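Local coordinates for tyrosine--tRNA ligase (Pyrococcus horikoshii, PDB 2CYC), which catalyses the ATP-dependent attachment of tyrosine to tRNA(Tyr), probably by way of a tyrosyl-adenylate intermediate, as a homodimeric class I aminoacyl-tRNA synthetase, at residues Met171-Ala174 / Asp175-Gln179; His308-Ala311 / Lys312-Gly315; Leu325-Asp328 / Phe329-Lys333. One frame throughout, in Å; residues are numbered along the deposited sequence.

Contact 1. Residues Met171-Ala174 / Asp175-Gln179. With TYR (tyrosine), chain C.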
loop_
_atom_site.group_PDB
_atom_site.type_symbol
_atom_site.label_atom_id
_atom_site.label_comp_id
_atom_site.label_asym_id
_atom_site.label_seq_id
_atom_site.Cartn_x
_atom_site.Cartn_y
_atom_site.Cartn_z
ATOM N N MET A 171 -6.389 1.517 -3.658
ATOM C CA MET A 171 -6.497 2.926 -4.017
ATOM C C MET A 171 -7.847 3.162 -4.707
ATOM O O MET A 171 -8.482 4.197 -4.501
ATOM C CB MET A 171 -5.360 3.325 -4.965
ATOM C CG MET A 171 -3.996 3.462 -4.305
ATOM S SD MET A 171 -2.681 3.565 -5.548
ATOM C CE MET A 171 -3.120 5.131 -6.379
ATOM N N GLN A 172 -8.284 2.201 -5.522
ATOM C CA GLN A 172 -9.557 2.343 -6.230
ATOM C C GLN A 172 -10.698 2.383 -5.228
ATOM O O GLN A 172 -11.637 3.173 -5.380
ATOM C CB GLN A 172 -9.783 1.195 -7.234
ATOM C CG GLN A 172 -11.070 1.364 -8.094
ATOM C CD GLN A 172 -11.012 0.621 -9.427
ATOM O OE1 GLN A 172 -9.930 0.297 -9.911
ATOM N NE2 GLN A 172 -12.178 0.377 -10.041
ATOM N N VAL A 173 -10.626 1.542 -4.201
ATOM C CA VAL A 173 -11.679 1.551 -3.193
ATOM C C VAL A 173 -11.647 2.871 -2.411
ATOM O O VAL A 173 -12.692 3.481 -2.165
ATOM C CB VAL A 173 -11.532 0.350 -2.238
ATOM C CG1 VAL A 173 -12.511 0.462 -1.085
ATOM C CG2 VAL A 173 -11.784 -0.939 -3.014
ATOM N N ALA A 174 -10.446 3.312 -2.040
ATOM C CA ALA A 174 -10.267 4.566 -1.302
ATOM C C ALA A 174 -10.768 5.766 -2.110
ATOM O O ALA A 174 -11.344 6.708 -1.556
ATOM C CB ALA A 174 -8.781 4.754 -0.934
ATOM N N ASP A 175 -10.554 5.724 -3.422
ATOM C CA ASP A 175 -11.011 6.797 -4.296
ATOM C C ASP A 175 -12.506 7.009 -4.113
ATOM O O ASP A 175 -13.002 8.136 -4.197
ATOM C CB ASP A 175 -10.766 6.457 -5.770
ATOM C CG ASP A 175 -9.302 6.383 -6.121
ATOM O OD1 ASP A 175 -8.486 6.998 -5.407
ATOM O OD2 ASP A 175 -8.979 5.723 -7.125
ATOM N N ILE A 176 -13.224 5.912 -3.887
ATOM C CA ILE A 176 -14.662 5.993 -3.713
ATOM C C ILE A 176 -15.040 6.717 -2.424
ATOM O O ILE A 176 -15.802 7.690 -2.437
ATOM C CB ILE A 176 -15.307 4.569 -3.722
ATOM C CG1 ILE A 176 -15.258 3.995 -5.145
ATOM C CG2 ILE A 176 -16.745 4.633 -3.191
ATOM C CD1 ILE A 176 -15.605 2.516 -5.250
ATOM N N PHE A 177 -14.492 6.260 -1.310
ATOM C CA PHE A 177 -14.834 6.863 -0.032
ATOM C C PHE A 177 -14.292 8.259 0.182
ATOM O O PHE A 177 -14.970 9.098 0.763
ATOM C CB PHE A 177 -14.423 5.914 1.091
ATOM C CG PHE A 177 -15.205 4.638 1.075
ATOM C CD1 PHE A 177 -16.531 4.619 1.520
ATOM C CD2 PHE A 177 -14.670 3.487 0.510
ATOM C CE1 PHE A 177 -17.316 3.469 1.391
ATOM C CE2 PHE A 177 -15.448 2.327 0.373
ATOM C CZ PHE A 177 -16.775 2.321 0.814
ATOM N N TYR A 178 -13.090 8.525 -0.321
ATOM C CA TYR A 178 -12.504 9.843 -0.153
ATOM C C TYR A 178 -13.311 10.936 -0.855
ATOM O O TYR A 178 -13.402 12.056 -0.360
ATOM C CB TYR A 178 -11.075 9.870 -0.680
ATOM C CG TYR A 178 -10.332 11.103 -0.240
ATOM C CD1 TYR A 178 -9.807 11.194 1.050
ATOM C CD2 TYR A 178 -10.169 12.186 -1.101
ATOM C CE1 TYR A 178 -9.131 12.331 1.468
ATOM C CE2 TYR A 178 -9.499 13.326 -0.696
ATOM C CZ TYR A 178 -8.978 13.387 0.589
ATOM O OH TYR A 178 -8.277 14.493 0.982
ATOM N N GLN A 179 -13.889 10.618 -2.012
ATOM C CA GLN A 179 -14.686 11.592 -2.758
ATOM C C GLN A 179 -16.173 11.550 -2.367
ATOM O O GLN A 179 -16.986 12.259 -2.958
ATOM C CB GLN A 179 -14.551 11.338 -4.267
ATOM C CG GLN A 179 -13.105 11.284 -4.774
ATOM C CD GLN A 179 -13.014 10.971 -6.258
ATOM O OE1 GLN A 179 -13.083 11.868 -7.112
ATOM N NE2 GLN A 179 -12.870 9.690 -6.576
HETATM N N TYR C . -9.325 0.224 -12.740
HETATM C CA TYR C . -10.002 1.102 -13.741
HETATM C C TYR C . -9.729 0.604 -15.159
HETATM O O TYR C . -8.884 -0.305 -15.315
HETATM C CB TYR C . -9.509 2.550 -13.592
HETATM C CG TYR C . -9.874 3.181 -12.262
HETATM C CD1 TYR C . -11.207 3.338 -11.883
HETATM C CD2 TYR C . -8.884 3.622 -11.380
HETATM C CE1 TYR C . -11.547 3.917 -10.648
HETATM C CE2 TYR C . -9.210 4.208 -10.158
HETATM C CZ TYR C . -10.539 4.349 -9.793
HETATM O OH TYR C . -10.853 4.919 -8.571
HETATM O OXT TYR C . -10.358 1.130 -16.098
#
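Two torsions bring Gln172 and Asp175, one helical turn apart, onto the same bound tyrosine. The Gln172 side chain runs out fully extended, CG opposite the backbone N (chi1 -175°), while the Asp175 carboxylate turns back beside its own N (chi1 -66°). The Gln172 amide consequently lies flat over one face of the ligand ring, the two planes almost parallel, with Gln172 CD 3.6 Å from the ligand CE1. Nearer the phenol end, Gln172 CG approaches the ligand CZ to 3.5 Å. At the amide tip, Gln172 OE1 accepts from the ligand amino N at 2.9 Å, whereas NE2 donates to Gln190 OE1; this pair of bonds fixes which way the amide faces. Asp175 OD2 accepts from the ligand OH at a very short 2.5 Å, and its other oxygen, OD1, is held by the Tyr130 hydroxyl. With an alanine in place of the glutamine, the ligand amino group would probably lose this acceptor and a gap would open over the ring face. Within the helix the Tyr178 N to Ala174 O bond is short and straight (2.8 Å, 167°), whereas those of Ile176 N to Gln172 O and Phe177 N to Val173 O are weak. On another flank Val173 and Phe177 run alongside each other, Val173 CG1 meeting the ring edge in plane, 3.8 Å from Phe177 CE2. At the C-terminal end Gln179 folds back, and NE2 donates to Asp175 O at 2.8 Å from above the carbonyl plane. With Tyr168 one turn earlier, Gln172 and Asp175 form the helix 164-178 side of the tyrosine-specificity pocket in the Rossmann-type catalytic domain of a class I tyrosyl-tRNA synthetase.

Contact 2. Residues His308-Ala311 / Lys312-Gly315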
loop_
_atom_site.group_PDB
_atom_site.type_symbol
_atom_site.label_atom_id
_atom_site.label_comp_id
_atom_site.label_asym_id
_atom_site.label_seq_id
_atom_site.Cartn_x
_atom_site.Cartn_y
_atom_site.Cartn_z
ATOM N N HIS A 308 -31.258 0.044 -45.521
ATOM C CA HIS A 308 -31.667 0.245 -46.905
ATOM C C HIS A 308 -31.117 -0.860 -47.793
ATOM O O HIS A 308 -29.920 -1.147 -47.770
ATOM C CB HIS A 308 -31.178 1.600 -47.427
ATOM C CG HIS A 308 -31.690 2.768 -46.645
ATOM N ND1 HIS A 308 -30.997 3.320 -45.590
ATOM C CD2 HIS A 308 -32.846 3.466 -46.743
ATOM C CE1 HIS A 308 -31.703 4.307 -45.070
ATOM N NE2 HIS A 308 -32.831 4.415 -45.750
ATOM N N ARG A 309 -32.003 -1.473 -48.574
ATOM C CA ARG A 309 -31.625 -2.551 -49.480
ATOM C C ARG A 309 -32.491 -2.475 -50.725
ATOM O O ARG A 309 -33.605 -1.951 -50.682
ATOM C CB ARG A 309 -31.878 -3.910 -48.834
ATOM C CG ARG A 309 -31.234 -4.125 -47.490
ATOM C CD ARG A 309 -31.661 -5.459 -46.918
ATOM N NE ARG A 309 -33.102 -5.491 -46.697
ATOM C CZ ARG A 309 -33.727 -6.379 -45.933
ATOM N NH1 ARG A 309 -33.038 -7.329 -45.307
ATOM N NH2 ARG A 309 -35.043 -6.305 -45.780
ATOM N N PRO A 310 -31.984 -2.980 -51.860
ATOM C CA PRO A 310 -32.818 -2.934 -53.063
ATOM C C PRO A 310 -33.867 -4.027 -52.893
ATOM O O PRO A 310 -33.668 -4.964 -52.119
ATOM C CB PRO A 310 -31.828 -3.235 -54.189
ATOM C CG PRO A 310 -30.813 -4.115 -53.515
ATOM C CD PRO A 310 -30.617 -3.428 -52.178
ATOM N N ALA A 311 -34.982 -3.903 -53.602
ATOM C CA ALA A 311 -36.054 -4.890 -53.514
ATOM C C ALA A 311 -35.564 -6.340 -53.621
ATOM O O ALA A 311 -36.058 -7.222 -52.911
ATOM C CB ALA A 311 -37.091 -4.610 -54.598
ATOM N N LYS A 312 -34.591 -6.591 -54.495
ATOM C CA LYS A 312 -34.087 -7.956 -54.666
ATOM C C LYS A 312 -33.472 -8.543 -53.397
ATOM O O LYS A 312 -33.394 -9.766 -53.258
ATOM C CB LYS A 312 -33.073 -8.034 -55.820
ATOM C CG LYS A 312 -31.772 -7.257 -55.611
ATOM C CD LYS A 312 -30.745 -7.580 -56.716
ATOM C CE LYS A 312 -31.286 -7.283 -58.126
ATOM N NZ LYS A 312 -31.536 -5.821 -58.339
ATOM N N PHE A 313 -33.039 -7.685 -52.474
ATOM C CA PHE A 313 -32.456 -8.168 -51.226
ATOM C C PHE A 313 -33.389 -7.940 -50.037
ATOM O O PHE A 313 -32.963 -7.982 -48.878
ATOM C CB PHE A 313 -31.090 -7.512 -50.986
ATOM C CG PHE A 313 -30.094 -7.792 -52.074
ATOM C CD1 PHE A 313 -29.170 -6.825 -52.457
ATOM C CD2 PHE A 313 -30.113 -9.008 -52.755
ATOM C CE1 PHE A 313 -28.285 -7.057 -53.506
ATOM C CE2 PHE A 313 -29.230 -9.252 -53.806
ATOM C CZ PHE A 313 -28.316 -8.273 -54.183
ATOM N N GLY A 314 -34.668 -7.708 -50.334
ATOM C CA GLY A 314 -35.649 -7.510 -49.282
ATOM C C GLY A 314 -36.191 -6.105 -49.118
ATOM O O GLY A 314 -37.086 -5.888 -48.303
ATOM N N GLY A 315 -35.666 -5.151 -49.881
ATOM C CA GLY A 315 -36.130 -3.774 -49.766
ATOM C C GLY A 315 -35.815 -3.158 -48.405
ATOM O O GLY A 315 -35.433 -3.866 -47.464
#
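Side-chain to backbone hydrogen bonds join Arg309 to Gly315. The guanidinium approaches side-on and grips one carbonyl oxygen with two nitrogens: Arg309 NE lies 2.9 Å and Arg309 NH2 3.0 Å from Gly315 O. That oxygen is only 2° out of the guanidinium plane, so both bonds run in the plane of the group, though both are bent (N-H...O 151° from NE, 145° from NH2); the NE donor nevertheless stands above the carbonyl plane, while NH2 approaches within it. The bend at chi3 swings the group over the turn, where Phe313 O sits 3.2 Å above one guanidinium face without bonding to it. The remaining nitrogen, NH1, reaches Lys333 O.

Backbone bonds close the loop itself, the connection of the two-stranded antiparallel hairpin 305-307/317-319. Pro310 O accepts from Phe313 N at 2.8 Å and from Gly315 N at 3.0 Å, the two donors arriving on opposite faces of its plane. Gly314 N bonds to Ala311 O as well, completing the 6→1 and 5→2 pattern of a Schellman motif around a short 3-10 turn. Gly314 has positive phi, and a beta carbon there would collide with Arg309 NH2.

Apolar contacts occupy another side of the turn. Pro310 CG comes obliquely to the Phe313 ring, 3.3 Å from Phe313 CD1. Lys312 CG lies 3.6 Å above the centre of one face of that ring and also touches Pro310 CG at 3.9 Å.

Contact 3. Residues Leu325-Asp328 / Phe329-Lys333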
loop_
_atom_site.group_PDB
_atom_site.type_symbol
_atom_site.label_atom_id
_atom_site.label_comp_id
_atom_site.label_asym_id
_atom_site.label_seq_id
_atom_site.Cartn_x
_atom_site.Cartn_y
_atom_site.Cartn_z
ATOM N N LEU A 325 -35.074 -6.844 -34.873
ATOM C CA LEU A 325 -33.881 -6.986 -35.698
ATOM C C LEU A 325 -33.191 -8.316 -35.459
ATOM O O LEU A 325 -32.788 -8.994 -36.404
ATOM C CB LEU A 325 -32.905 -5.828 -35.444
ATOM C CG LEU A 325 -31.635 -5.848 -36.307
ATOM C CD1 LEU A 325 -31.091 -4.442 -36.454
ATOM C CD2 LEU A 325 -30.594 -6.782 -35.691
ATOM N N LYS A 326 -33.055 -8.688 -34.195
ATOM C CA LYS A 326 -32.406 -9.940 -33.839
ATOM C C LYS A 326 -33.143 -11.129 -34.462
ATOM O O LYS A 326 -32.512 -12.060 -34.970
ATOM C CB LYS A 326 -32.361 -10.084 -32.317
ATOM C CG LYS A 326 -31.661 -11.333 -31.830
ATOM C CD LYS A 326 -31.704 -11.400 -30.311
ATOM C CE LYS A 326 -30.988 -12.638 -29.809
ATOM N NZ LYS A 326 -31.027 -12.758 -28.332
ATOM N N ARG A 327 -34.473 -11.094 -34.410
ATOM C CA ARG A 327 -35.305 -12.157 -34.978
ATOM C C ARG A 327 -35.021 -12.250 -36.483
ATOM O O ARG A 327 -34.722 -13.316 -37.009
ATOM C CB ARG A 327 -36.788 -11.838 -34.753
ATOM C CG ARG A 327 -37.763 -12.915 -35.217
ATOM C CD ARG A 327 -38.030 -13.977 -34.146
ATOM N NE ARG A 327 -38.802 -13.466 -33.009
ATOM C CZ ARG A 327 -38.290 -12.795 -31.976
ATOM N NH1 ARG A 327 -39.083 -12.373 -30.998
ATOM N NH2 ARG A 327 -36.985 -12.555 -31.907
ATOM N N ASP A 328 -35.122 -11.117 -37.163
ATOM C CA ASP A 328 -34.866 -11.050 -38.590
ATOM C C ASP A 328 -33.473 -11.563 -38.944
ATOM O O ASP A 328 -33.277 -12.144 -40.008
ATOM C CB ASP A 328 -35.028 -9.613 -39.074
ATOM C CG ASP A 328 -36.294 -9.409 -39.875
ATOM O OD1 ASP A 328 -37.309 -10.069 -39.565
ATOM O OD2 ASP A 328 -36.277 -8.579 -40.808
ATOM N N PHE A 329 -32.508 -11.358 -38.053
ATOM C CA PHE A 329 -31.146 -11.810 -38.317
ATOM C C PHE A 329 -31.049 -13.317 -38.100
ATOM O O PHE A 329 -30.481 -14.041 -38.921
ATOM C CB PHE A 329 -30.142 -11.091 -37.398
ATOM C CG PHE A 329 -28.700 -11.305 -37.790
ATOM C CD1 PHE A 329 -28.108 -10.520 -38.784
ATOM C CD2 PHE A 329 -27.948 -12.321 -37.204
ATOM C CE1 PHE A 329 -26.790 -10.745 -39.189
ATOM C CE2 PHE A 329 -26.632 -12.560 -37.600
ATOM C CZ PHE A 329 -26.049 -11.770 -38.598
ATOM N N ALA A 330 -31.608 -13.789 -36.992
ATOM C CA ALA A 330 -31.578 -15.212 -36.675
ATOM C C ALA A 330 -32.264 -16.023 -37.767
ATOM O O ALA A 330 -31.826 -17.127 -38.095
ATOM C CB ALA A 330 -32.258 -15.468 -35.333
ATOM N N GLU A 331 -33.332 -15.467 -38.333
ATOM C CA GLU A 331 -34.081 -16.143 -39.389
ATOM C C GLU A 331 -33.491 -15.959 -40.789
ATOM O O GLU A 331 -34.098 -16.364 -41.774
ATOM C CB GLU A 331 -35.538 -15.669 -39.375
ATOM C CG GLU A 331 -36.283 -16.070 -38.106
ATOM C CD GLU A 331 -37.661 -15.440 -37.990
ATOM O OE1 GLU A 331 -38.356 -15.735 -36.995
ATOM O OE2 GLU A 331 -38.049 -14.653 -38.879
ATOM N N GLY A 332 -32.314 -15.348 -40.880
ATOM C CA GLY A 332 -31.689 -15.143 -42.176
ATOM C C GLY A 332 -32.405 -14.155 -43.078
ATOM O O GLY A 332 -32.229 -14.173 -44.292
ATOM N N LYS A 333 -33.226 -13.288 -42.500
ATOM C CA LYS A 333 -33.931 -12.292 -43.298
ATOM C C LYS A 333 -33.125 -10.987 -43.377
ATOM O O LYS A 333 -33.385 -10.126 -44.221
ATOM C CB LYS A 333 -35.323 -12.052 -42.710
ATOM C CG LYS A 333 -36.221 -13.277 -42.846
ATOM C CD LYS A 333 -37.502 -13.153 -42.041
ATOM C CE LYS A 333 -38.309 -14.446 -42.127
ATOM N NZ LYS A 333 -39.629 -14.332 -41.449
HETATM O O HOH W 1 -35.794 -7.962 -43.864
#
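This is a local helix C-terminus contact, in which the last turns of helix 322-330 meet the residues that end it; the terminator is a Schellman motif. Its evidence is a pair of backbone bonds around Gly332, the C-prime residue with positive phi (68°): Lys333 N donates to Asp328 O at 2.7 Å, and Gly332 N donates to Phe329 O. Upstream the alpha-helical ladder is still intact, as Ala330 N to Lys326 O (2.8 Å) and Glu331 N to Arg327 O show.

Phe329 projects from the helix onto Leu290 of helix 288-297 and Leu339 of helix 336-350, setting this end of the helix against its neighbours. On a more exposed flank Arg327 and Glu331 run alongside each other and point the same way. With CG opposite the backbone N (chi1 -176°) and a bend at chi2, Arg327 lays CG and CD along the carboxylate, Arg327 CD 3.4 Å from Glu331 OE1; after a further bend at chi3, Arg327 NE stays 4.6 Å from the same oxygen. Opposite charges are thus near but not paired. Glu331 instead forms its salt bridge with Lys333, whose NZ meets Glu331 OE2 at 3.0 Å on the syn side, 34° out of the carboxylate plane.

Asp328 crosses Lys333 at about a right angle, and its OD2 bonds to Tyr319 OH. One water donates both to Asp328 OD2 at 3.2 Å and to Lys333 O at 3.3 Å.

From the N terminus the three contacts follow in series, none nested in or crossing another. Contact 1 comes first, inside helix 164-178 against the tyrosine pocket, and closes no loop. Contact 2 closes the hairpin loop between strands 305-307 and 317-319, and contact 3 then finishes helix 322-330, which follows the second strand. Contacts 2 and 3 have centres about 15 Å apart and touch directly through Arg309 and Lys333, so the hairpin tip is tied to the helix end. Contact 1 lies on the opposite side of the chain's centre, its centre about 54 Å from that of contact 2 and 45 Å from that of contact 3.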